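Local coordinates for protein japanin (Rhipicephalus appendiculatus, PDB 4BOE) that binds cholesterol in a lipocalin pocket and, as a secreted tick salivary protein, modulates the host immune response by blocking dendritic cell differentiation from monocytes, at residues P2-I7 and P72-K77; Y92-Y97 and L102-L107. All blocks are in the same frame, centred on the assembly; numbering follows the deposited sequence.

Contact 1 (P2-I7 and P72-K77); sequences PSMPAI and PLLRVK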
ATOM      1  N   PRO A   2     -16.981  -2.621  -9.192  1.00 42.86           N
ATOM      2  CA  PRO A   2     -15.578  -3.042  -9.070  1.00 42.99           C
ATOM      3  C   PRO A   2     -15.276  -3.817  -7.813  1.00 46.40           C
ATOM      4  O   PRO A   2     -15.952  -3.663  -6.787  1.00 44.63           O
ATOM      5  CB  PRO A   2     -14.802  -1.721  -9.110  1.00 45.00           C
ATOM      6  CG  PRO A   2     -15.632  -0.848  -9.924  1.00 49.63           C
ATOM      7  CD  PRO A   2     -17.054  -1.190  -9.536  1.00 45.15           C
ATOM      8  N   SER A   3     -14.256  -4.669  -7.899  1.00 43.96           N
ATOM      9  CA  SER A   3     -13.841  -5.510  -6.771  1.00 43.84           C
ATOM     10  C   SER A   3     -12.834  -4.713  -5.879  1.00 46.46           C
ATOM     11  O   SER A   3     -11.959  -4.059  -6.432  1.00 44.70           O
ATOM     12  CB  SER A   3     -13.254  -6.819  -7.299  1.00 44.83           C
ATOM     13  OG  SER A   3     -14.301  -7.601  -7.867  1.00 52.81           O
ATOM     14  N   MET A   4     -13.003  -4.731  -4.518  1.00 42.39           N
ATOM     15  CA  MET A   4     -12.135  -3.990  -3.583  1.00 41.12           C
ATOM     16  C   MET A   4     -10.722  -4.636  -3.553  1.00 41.69           C
ATOM     17  O   MET A   4     -10.593  -5.782  -3.129  1.00 42.50           O
ATOM     18  CB  MET A   4     -12.795  -3.838  -2.187  1.00 44.45           C
ATOM     19  CG  MET A   4     -11.811  -3.864  -0.956  1.00 49.61           C
ATOM     20  SD  MET A   4     -10.824  -2.420  -0.792  1.00 52.53           S
ATOM     21  CE  MET A   4     -11.088  -1.983   0.791  1.00 49.72           C
ATOM     22  N   PRO A   5      -9.669  -3.921  -4.016  1.00 34.97           N
ATOM     23  CA  PRO A   5      -8.331  -4.522  -4.134  1.00 34.25           C
ATOM     24  C   PRO A   5      -7.641  -5.077  -2.856  1.00 35.43           C
ATOM     25  O   PRO A   5      -6.863  -6.047  -2.972  1.00 33.48           O
ATOM     26  CB  PRO A   5      -7.494  -3.409  -4.748  1.00 35.63           C
ATOM     27  CG  PRO A   5      -8.411  -2.448  -5.247  1.00 39.96           C
ATOM     28  CD  PRO A   5      -9.634  -2.510  -4.435  1.00 35.36           C
ATOM     29  N   ALA A   6      -7.869  -4.442  -1.690  1.00 29.94           N
ATOM     30  CA  ALA A   6      -7.277  -4.845  -0.410  1.00 29.74           C
ATOM     31  C   ALA A   6      -7.566  -6.297  -0.014  1.00 34.92           C
ATOM     32  O   ALA A   6      -6.685  -6.977   0.512  1.00 32.97           O
ATOM     33  CB  ALA A   6      -7.745  -3.927   0.681  1.00 29.71           C
ATOM     34  N   ILE A   7      -8.785  -6.788  -0.311  1.00 32.24           N
ATOM     35  CA  ILE A   7      -9.211  -8.169   0.007  1.00 31.58           C
ATOM     36  C   ILE A   7      -9.225  -9.075  -1.216  1.00 36.95           C
ATOM     37  O   ILE A   7      -9.648 -10.226  -1.130  1.00 39.62           O
ATOM     38  CB  ILE A   7     -10.564  -8.138   0.748  1.00 34.94           C
ATOM     39  CG1 ILE A   7     -11.682  -7.415  -0.088  1.00 37.21           C
ATOM     40  CG2 ILE A   7     -10.376  -7.444   2.091  1.00 33.17           C
ATOM     41  CD1 ILE A   7     -12.985  -7.907   0.135  1.00 41.86           C
ATOM     42  N   PRO A  72     -16.380   2.591   4.920  1.00 34.68           N
ATOM     43  CA  PRO A  72     -15.376   3.586   4.566  1.00 36.04           C
ATOM     44  C   PRO A  72     -14.068   3.276   5.264  1.00 40.21           C
ATOM     45  O   PRO A  72     -13.106   3.976   5.028  1.00 39.04           O
ATOM     46  CB  PRO A  72     -15.993   4.925   5.019  1.00 37.82           C
ATOM     47  CG  PRO A  72     -16.981   4.585   6.018  1.00 41.22           C
ATOM     48  CD  PRO A  72     -17.422   3.164   5.788  1.00 36.51           C
ATOM     49  N   LEU A  73     -14.029   2.239   6.126  1.00 38.58           N
ATOM     50  CA  LEU A  73     -12.833   1.845   6.841  1.00 38.76           C
ATOM     51  C   LEU A  73     -12.269   0.520   6.398  1.00 38.58           C
ATOM     52  O   LEU A  73     -12.998  -0.457   6.241  1.00 37.44           O
ATOM     53  CB  LEU A  73     -13.145   1.736   8.324  1.00 39.76           C
ATOM     54  CG  LEU A  73     -13.685   2.978   8.994  1.00 46.67           C
ATOM     55  CD1 LEU A  73     -13.783   2.755  10.477  1.00 48.60           C
ATOM     56  CD2 LEU A  73     -12.825   4.187   8.711  1.00 49.58           C
ATOM     57  N   LEU A  74     -10.954   0.472   6.276  1.00 33.68           N
ATOM     58  CA  LEU A  74     -10.205  -0.763   6.092  1.00 32.65           C
ATOM     59  C   LEU A  74      -9.622  -1.091   7.485  1.00 34.73           C
ATOM     60  O   LEU A  74      -8.916  -0.266   8.061  1.00 32.43           O
ATOM     61  CB  LEU A  74      -9.064  -0.578   5.090  1.00 33.17           C
ATOM     62  CG  LEU A  74      -8.229  -1.796   4.763  1.00 37.35           C
ATOM     63  CD1 LEU A  74      -9.087  -2.882   4.119  1.00 39.42           C
ATOM     64  CD2 LEU A  74      -7.114  -1.427   3.862  1.00 38.71           C
ATOM     65  N   ARG A  75      -9.888  -2.285   8.000  1.00 34.21           N
ATOM     66  CA  ARG A  75      -9.347  -2.719   9.310  1.00 35.63           C
ATOM     67  C   ARG A  75      -8.011  -3.436   9.054  1.00 34.34           C
ATOM     68  O   ARG A  75      -7.953  -4.274   8.182  1.00 31.11           O
ATOM     69  CB  ARG A  75     -10.332  -3.658  10.040  1.00 38.71           C
ATOM     70  CG  ARG A  75     -11.274  -2.958  11.011  1.00 59.52           C
ATOM     71  CD  ARG A  75     -12.241  -1.993  10.363  1.00 75.32           C
ATOM     72  NE  ARG A  75     -12.739  -1.014  11.339  1.00 90.79           N
ATOM     73  CZ  ARG A  75     -14.007  -0.833  11.714  1.00110.60           C
ATOM     74  NH1 ARG A  75     -14.983  -1.576  11.192  1.00103.01           N
ATOM     75  NH2 ARG A  75     -14.311   0.097  12.612  1.00 99.97           N
ATOM     76  N   VAL A  76      -6.961  -3.100   9.801  1.00 32.07           N
ATOM     77  CA  VAL A  76      -5.628  -3.693   9.601  1.00 32.40           C
ATOM     78  C   VAL A  76      -5.132  -4.270  10.926  1.00 36.97           C
ATOM     79  O   VAL A  76      -5.159  -3.559  11.907  1.00 37.08           O
ATOM     80  CB  VAL A  76      -4.624  -2.651   9.001  1.00 35.21           C
ATOM     81  CG1 VAL A  76      -3.196  -3.210   8.919  1.00 34.78           C
ATOM     82  CG2 VAL A  76      -5.097  -2.153   7.633  1.00 34.48           C
ATOM     83  N   LYS A  77      -4.752  -5.569  10.965  1.00 33.47           N
ATOM     84  CA  LYS A  77      -4.125  -6.203  12.139  1.00 33.43           C
ATOM     85  C   LYS A  77      -2.719  -6.565  11.668  1.00 34.82           C
ATOM     86  O   LYS A  77      -2.497  -7.582  11.022  1.00 33.33           O
ATOM     87  CB  LYS A  77      -4.882  -7.449  12.648  1.00 35.79           C
ATOM     88  CG  LYS A  77      -6.170  -7.115  13.361  1.00 49.94           C
ATOM     89  CD  LYS A  77      -6.817  -8.296  14.125  1.00 51.16           C
ATOM     90  CE  LYS A  77      -6.894  -9.595  13.374  1.00 62.28           C
ATOM     91  NZ  LYS A  77      -7.687 -10.625  14.107  1.00 73.17           N
TER
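Three apolar side chains make this contact: Met4 and Ala6 come down from the N-terminal loop, and Leu74 rises from strand 73-78 to meet both. The touching is all done by methyl groups. CD1 of Leu74 lies 3.8 Å from CB of Ala6 and 4.0 Å from CE of Met4, so one branch of the leucine fits against the two loop residues. Its other branch backs up the alanine, with CD2 at 4.1 Å from Ala6 CB. Leu74 reaches this place because CG stands anti to the backbone N (chi1 -178°), which brings both methyls within contact distance of Ala6 CB. Met4 arrives at a slant, bent at its second and third torsions, and meets the leucine with its terminal methyl.

In lipocalin terms, the loop ahead of the first barrel strand, 12-18, is laid against the inner side of a wall strand, one that pairs with 59-66 and 91-98. Ala6 belongs to the cholesterol pocket, its side chain about 4 Å from the sterol at the nearest atoms, which places this junction beside the end of the sterol's aliphatic tail. Val65 packs on Leu74 from the adjoining strand 59-66, and Leu104 from strand 101-106, one beyond 91-98; Ile94 and Trp67 touch Met4.

Polar links lie within the loop or run to other parts of the chain, and no hydrogen bond joins the two segments. The N-H of Ala6 points to the thioether sulfur of Met4 in a weak bond, N to SD 3.7 Å, which ties the methionine loosely back to its own loop. A second weak bond, Ile7 N to Met4 O at 3.5 Å, spans the same turn. Ala6 O accepts from Arg43, and Arg75 forms a salt bridge with Asp91.

Contact 2 (Y92-Y97 and L102-L107); sequences YFIRTY and LLLSDL. With CLR (cholesterol), chain C.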
ATOM      1  N   TYR A  92      -7.755   2.456   8.397  1.00 34.60           N
ATOM      2  CA  TYR A  92      -7.510   3.451   7.373  1.00 31.93           C
ATOM      3  C   TYR A  92      -8.815   3.847   6.745  1.00 34.15           C
ATOM      4  O   TYR A  92      -9.716   3.035   6.630  1.00 31.96           O
ATOM      5  CB  TYR A  92      -6.590   2.898   6.282  1.00 30.84           C
ATOM      6  CG  TYR A  92      -5.167   2.774   6.745  1.00 31.06           C
ATOM      7  CD1 TYR A  92      -4.327   3.876   6.769  1.00 31.82           C
ATOM      8  CD2 TYR A  92      -4.683   1.573   7.252  1.00 32.37           C
ATOM      9  CE1 TYR A  92      -3.033   3.786   7.261  1.00 33.06           C
ATOM     10  CE2 TYR A  92      -3.394   1.479   7.780  1.00 32.90           C
ATOM     11  CZ  TYR A  92      -2.572   2.583   7.768  1.00 36.32           C
ATOM     12  OH  TYR A  92      -1.318   2.485   8.281  1.00 36.65           O
ATOM     13  N   PHE A  93      -8.893   5.097   6.313  1.00 32.77           N
ATOM     14  CA  PHE A  93     -10.056   5.609   5.620  0.50 32.06           C
ATOM     15  C   PHE A  93      -9.869   5.297   4.132  1.00 34.65           C
ATOM     16  O   PHE A  93      -8.800   5.571   3.584  1.00 34.67           O
ATOM     17  CB  PHE A  93     -10.135   7.110   5.868  0.50 33.48           C
ATOM     18  CG  PHE A  93     -11.228   7.840   5.144  0.50 34.47           C
ATOM     19  CD1 PHE A  93     -12.443   7.238   4.906  0.50 37.19           C
ATOM     20  CD2 PHE A  93     -11.065   9.152   4.762  0.50 36.65           C
ATOM     21  CE1 PHE A  93     -13.460   7.923   4.256  0.50 38.31           C
ATOM     22  CE2 PHE A  93     -12.078   9.829   4.103  0.50 39.93           C
ATOM     23  CZ  PHE A  93     -13.268   9.211   3.855  0.50 37.46           C
ATOM     24  N   ILE A  94     -10.873   4.700   3.501  1.00 29.65           N
ATOM     25  CA  ILE A  94     -10.851   4.373   2.073  1.00 29.73           C
ATOM     26  C   ILE A  94     -11.421   5.588   1.341  1.00 34.02           C
ATOM     27  O   ILE A  94     -12.621   5.870   1.438  1.00 32.47           O
ATOM     28  CB  ILE A  94     -11.673   3.092   1.747  1.00 32.33           C
ATOM     29  CG1 ILE A  94     -11.078   1.887   2.502  1.00 32.89           C
ATOM     30  CG2 ILE A  94     -11.675   2.849   0.219  1.00 31.16           C
ATOM     31  CD1 ILE A  94     -12.050   0.728   2.695  1.00 36.36           C
ATOM     32  N   ARG A  95     -10.570   6.304   0.602  1.00 31.72           N
ATOM     33  CA  ARG A  95     -11.014   7.491  -0.110  1.00 31.77           C
ATOM     34  C   ARG A  95     -11.754   7.042  -1.328  1.00 36.14           C
ATOM     35  O   ARG A  95     -12.913   7.399  -1.514  1.00 35.23           O
ATOM     36  CB  ARG A  95      -9.839   8.423  -0.486  1.00 30.23           C
ATOM     37  CG  ARG A  95      -8.975   8.834   0.659  1.00 32.68           C
ATOM     38  CD  ARG A  95      -9.763   9.357   1.818  1.00 41.97           C
ATOM     39  NE  ARG A  95     -10.401  10.650   1.556  1.00 47.68           N
ATOM     40  CZ  ARG A  95      -9.942  11.841   1.932  1.00 44.16           C
ATOM     41  NH1 ARG A  95      -8.777  11.949   2.546  1.00 33.50           N
ATOM     42  NH2 ARG A  95     -10.636  12.943   1.663  1.00 33.42           N
ATOM     43  N   THR A  96     -11.099   6.245  -2.132  1.00 33.76           N
ATOM     44  CA  THR A  96     -11.714   5.658  -3.304  1.00 34.24           C
ATOM     45  C   THR A  96     -10.930   4.437  -3.772  1.00 33.94           C
ATOM     46  O   THR A  96      -9.823   4.153  -3.311  1.00 31.02           O
ATOM     47  CB  THR A  96     -11.938   6.717  -4.418  1.00 39.51           C
ATOM     48  OG1 THR A  96     -12.717   6.088  -5.427  1.00 46.08           O
ATOM     49  CG2 THR A  96     -10.650   7.233  -5.006  1.00 33.75           C
ATOM     50  N   TYR A  97     -11.545   3.700  -4.657  1.00 29.59           N
ATOM     51  CA  TYR A  97     -10.934   2.502  -5.208  1.00 28.73           C
ATOM     52  C   TYR A  97     -11.614   2.123  -6.498  1.00 33.33           C
ATOM     53  O   TYR A  97     -12.691   2.598  -6.804  1.00 35.12           O
ATOM     54  CB  TYR A  97     -10.965   1.328  -4.182  1.00 28.78           C
ATOM     55  CG  TYR A  97     -12.319   0.668  -3.963  1.00 29.21           C
ATOM     56  CD1 TYR A  97     -12.753  -0.355  -4.786  1.00 29.36           C
ATOM     57  CD2 TYR A  97     -13.174   1.094  -2.950  1.00 30.30           C
ATOM     58  CE1 TYR A  97     -13.995  -0.946  -4.608  1.00 30.25           C
ATOM     59  CE2 TYR A  97     -14.404   0.485  -2.745  1.00 30.52           C
ATOM     60  CZ  TYR A  97     -14.825  -0.511  -3.601  1.00 36.66           C
ATOM     61  OH  TYR A  97     -16.033  -1.157  -3.447  1.00 44.46           O
ATOM     62  N   LEU A 102      -6.232   1.654  -5.115  1.00 28.81           N
ATOM     63  CA  LEU A 102      -6.766   1.933  -3.811  1.00 28.30           C
ATOM     64  C   LEU A 102      -6.081   3.168  -3.234  1.00 30.29           C
ATOM     65  O   LEU A 102      -4.849   3.269  -3.269  1.00 28.09           O
ATOM     66  CB  LEU A 102      -6.525   0.692  -2.932  1.00 27.63           C
ATOM     67  CG  LEU A 102      -6.952   0.784  -1.493  1.00 31.35           C
ATOM     68  CD1 LEU A 102      -8.489   0.986  -1.373  1.00 31.69           C
ATOM     69  CD2 LEU A 102      -6.490  -0.433  -0.734  1.00 33.47           C
ATOM     70  N   LEU A 103      -6.873   4.097  -2.701  1.00 28.17           N
ATOM     71  CA  LEU A 103      -6.335   5.309  -2.084  1.00 29.47           C
ATOM     72  C   LEU A 103      -6.804   5.340  -0.624  1.00 33.18           C
ATOM     73  O   LEU A 103      -8.003   5.421  -0.373  1.00 32.25           O
ATOM     74  CB  LEU A 103      -6.810   6.559  -2.854  1.00 29.44           C
ATOM     75  CG  LEU A 103      -6.318   7.904  -2.353  1.00 34.07           C
ATOM     76  CD1 LEU A 103      -4.804   7.998  -2.411  1.00 33.72           C
ATOM     77  CD2 LEU A 103      -6.930   9.026  -3.188  1.00 33.36           C
ATOM     78  N   LEU A 104      -5.848   5.248   0.317  1.00 29.01           N
ATOM     79  CA  LEU A 104      -6.081   5.216   1.755  1.00 29.33           C
ATOM     80  C   LEU A 104      -5.607   6.465   2.451  1.00 33.19           C
ATOM     81  O   LEU A 104      -4.620   7.041   2.033  1.00 32.80           O
ATOM     82  CB  LEU A 104      -5.323   4.026   2.380  1.00 29.21           C
ATOM     83  CG  LEU A 104      -5.652   2.653   1.906  1.00 32.51           C
ATOM     84  CD1 LEU A 104      -4.737   1.617   2.626  1.00 32.80           C
ATOM     85  CD2 LEU A 104      -7.131   2.346   2.113  1.00 32.95           C
ATOM     86  N   SER A 105      -6.272   6.850   3.541  1.00 31.01           N
ATOM     87  CA  SER A 105      -5.891   8.026   4.349  1.00 30.85           C
ATOM     88  C   SER A 105      -5.824   7.619   5.804  1.00 34.77           C
ATOM     89  O   SER A 105      -6.567   6.751   6.233  1.00 31.44           O
ATOM     90  CB  SER A 105      -6.911   9.180   4.256  1.00 32.75           C
ATOM     91  OG  SER A 105      -6.869   9.910   3.048  1.00 41.93           O
ATOM     92  N   ASP A 106      -5.049   8.355   6.578  1.00 37.30           N
ATOM     93  CA  ASP A 106      -4.995   8.175   8.023  1.00 41.36           C
ATOM     94  C   ASP A 106      -6.298   8.666   8.701  1.00 49.10           C
ATOM     95  O   ASP A 106      -6.871   9.668   8.289  1.00 46.74           O
ATOM     96  CB  ASP A 106      -3.805   8.949   8.629  1.00 44.60           C
ATOM     97  CG  ASP A 106      -3.467   8.421  10.000  1.00 63.66           C
ATOM     98  OD1 ASP A 106      -2.959   7.292  10.082  1.00 65.27           O
ATOM     99  OD2 ASP A 106      -3.859   9.064  10.995  1.00 76.67           O
ATOM    100  N   LEU A 107      -6.716   7.992   9.773  1.00 53.00           N
ATOM    101  CA  LEU A 107      -7.937   8.333  10.525  1.00 56.18           C
ATOM    102  C   LEU A 107      -7.782   9.467  11.524  1.00 63.46           C
ATOM    103  O   LEU A 107      -8.648  10.325  11.567  1.00 65.42           O
ATOM    104  CB  LEU A 107      -8.463   7.108  11.299  1.00 57.38           C
ATOM    105  CG  LEU A 107      -9.867   6.659  10.953  1.00 63.35           C
ATOM    106  CD1 LEU A 107      -9.874   5.935   9.642  1.00 64.44           C
ATOM    107  CD2 LEU A 107     -10.432   5.767  12.058  1.00 65.40           C
TER
HETATM  108  C1  CLR C 575       6.726   2.445   3.332  1.00 37.63           C
HETATM  109  C2  CLR C 575       7.955   3.327   3.123  1.00 35.84           C
HETATM  110  C3  CLR C 575       7.610   4.585   2.355  1.00 33.56           C
HETATM  111  C4  CLR C 575       6.511   5.351   3.062  1.00 35.22           C
HETATM  112  C5  CLR C 575       5.307   4.493   3.385  1.00 33.45           C
HETATM  113  C6  CLR C 575       4.086   4.912   3.075  1.00 31.26           C
HETATM  114  C7  CLR C 575       2.822   4.156   3.339  1.00 31.73           C
HETATM  115  C8  CLR C 575       3.016   3.031   4.350  1.00 33.21           C
HETATM  116  C9  CLR C 575       4.310   2.254   4.018  1.00 32.55           C
HETATM  117  C10 CLR C 575       5.584   3.156   4.077  1.00 35.80           C
HETATM  118  C11 CLR C 575       4.440   0.969   4.856  1.00 32.72           C
HETATM  119  C12 CLR C 575       3.186   0.095   4.836  1.00 30.28           C
HETATM  120  C13 CLR C 575       1.918   0.860   5.254  1.00 32.40           C
HETATM  121  C14 CLR C 575       1.819   2.084   4.320  1.00 31.50           C
HETATM  122  C15 CLR C 575       0.415   2.634   4.597  1.00 32.45           C
HETATM  123  C16 CLR C 575      -0.424   1.364   4.746  1.00 30.63           C
HETATM  124  C17 CLR C 575       0.569   0.187   4.910  1.00 32.23           C
HETATM  125  C18 CLR C 575       1.988   1.247   6.745  1.00 35.00           C
HETATM  126  C19 CLR C 575       6.031   3.445   5.527  1.00 36.02           C
HETATM  127  C20 CLR C 575       0.019  -0.927   5.821  1.00 32.42           C
HETATM  128  C21 CLR C 575       0.986  -2.112   5.971  1.00 34.01           C
HETATM  129  C22 CLR C 575      -1.359  -1.410   5.334  1.00 31.31           C
HETATM  130  C23 CLR C 575      -1.493  -1.723   3.824  1.00 29.89           C
HETATM  131  C24 CLR C 575      -2.867  -2.204   3.468  1.00 29.65           C
HETATM  132  C25 CLR C 575      -3.277  -2.358   2.019  1.00 35.30           C
HETATM  133  C26 CLR C 575      -2.350  -1.979   0.892  1.00 34.58           C
HETATM  134  C27 CLR C 575      -4.151  -3.544   1.695  1.00 33.74           C
HETATM  135  O1  CLR C 575       8.773   5.422   2.296  1.00 34.98           O
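Phe93 and Ser105 face each other as an antiparallel hydrogen-bonded pair: Phe93 N donates to Ser105 O at 2.9 Å, and Ser105 N returns the bond to Phe93 O at 2.8 Å. Further along, the ladder slips by one residue. Arg95 N donates to Leu103 O, while Leu103 N donates to Thr96 O at 3.0 Å, so Arg95 and Thr96 together stand opposite one leucine in a beta bulge. The bulge turns the Arg95 side chain toward the partner strand.

That side chain is bent at its second and third torsions and folds back over Ser105 of the partner strand until NH1 reaches Ser105 OG at 2.8 Å. The bond is nearly straight, 166° at the hydrogen, and the hydroxyl oxygen lies at the guanidinium edge, in its plane. With an alanine here in place of Arg95, Ser105 OG would probably lose this donor, and Leu103 CG the cover of Arg95 CG. Helix 128-137 packs nearby, with Ile137 against Arg95 and Thr133 against Leu103.

On the opposite face, the contacts among Ile94, Leu102, Leu104 and Tyr97 are apolar. Ile94 splits its branches between two leucines: CG1 lies alongside Leu104, 4.0 Å from CD2, and CG2 meets Leu102 CD1. The same Leu102 methyl supports Tyr97 CB at 3.8 Å.

At the far end of the pair of strands, the Tyr92 ring has Ser105 O at its edge, and its hydroxyl, hydrogen-bonded to Lys89 N, comes to 3.8 Å from C16 of cholesterol.

The two strands run antiparallel with a marked twist, 139° between their directions, and form a hairpin of the lipocalin barrel, with one face to the helix and the other to the interior where the sterol is held.

In the fold
Contact 1 closes before contact 2 opens along the chain, and their centres lie about 9 Å apart, on the same side of the chain's centre. Both reach one antiparallel sheet, in which strand 73-78 of contact 1 is the immediate neighbour of strand 91-98 of contact 2. The seam is direct: Leu74 N lies 2.9 Å from Tyr92 O and Pro72 O 2.8 Å from Ile94 N, both probable hydrogen bonds. The N-terminal loop thus rests on a continuous run of three wall strands, and both contacts contribute to the cholesterol pocket.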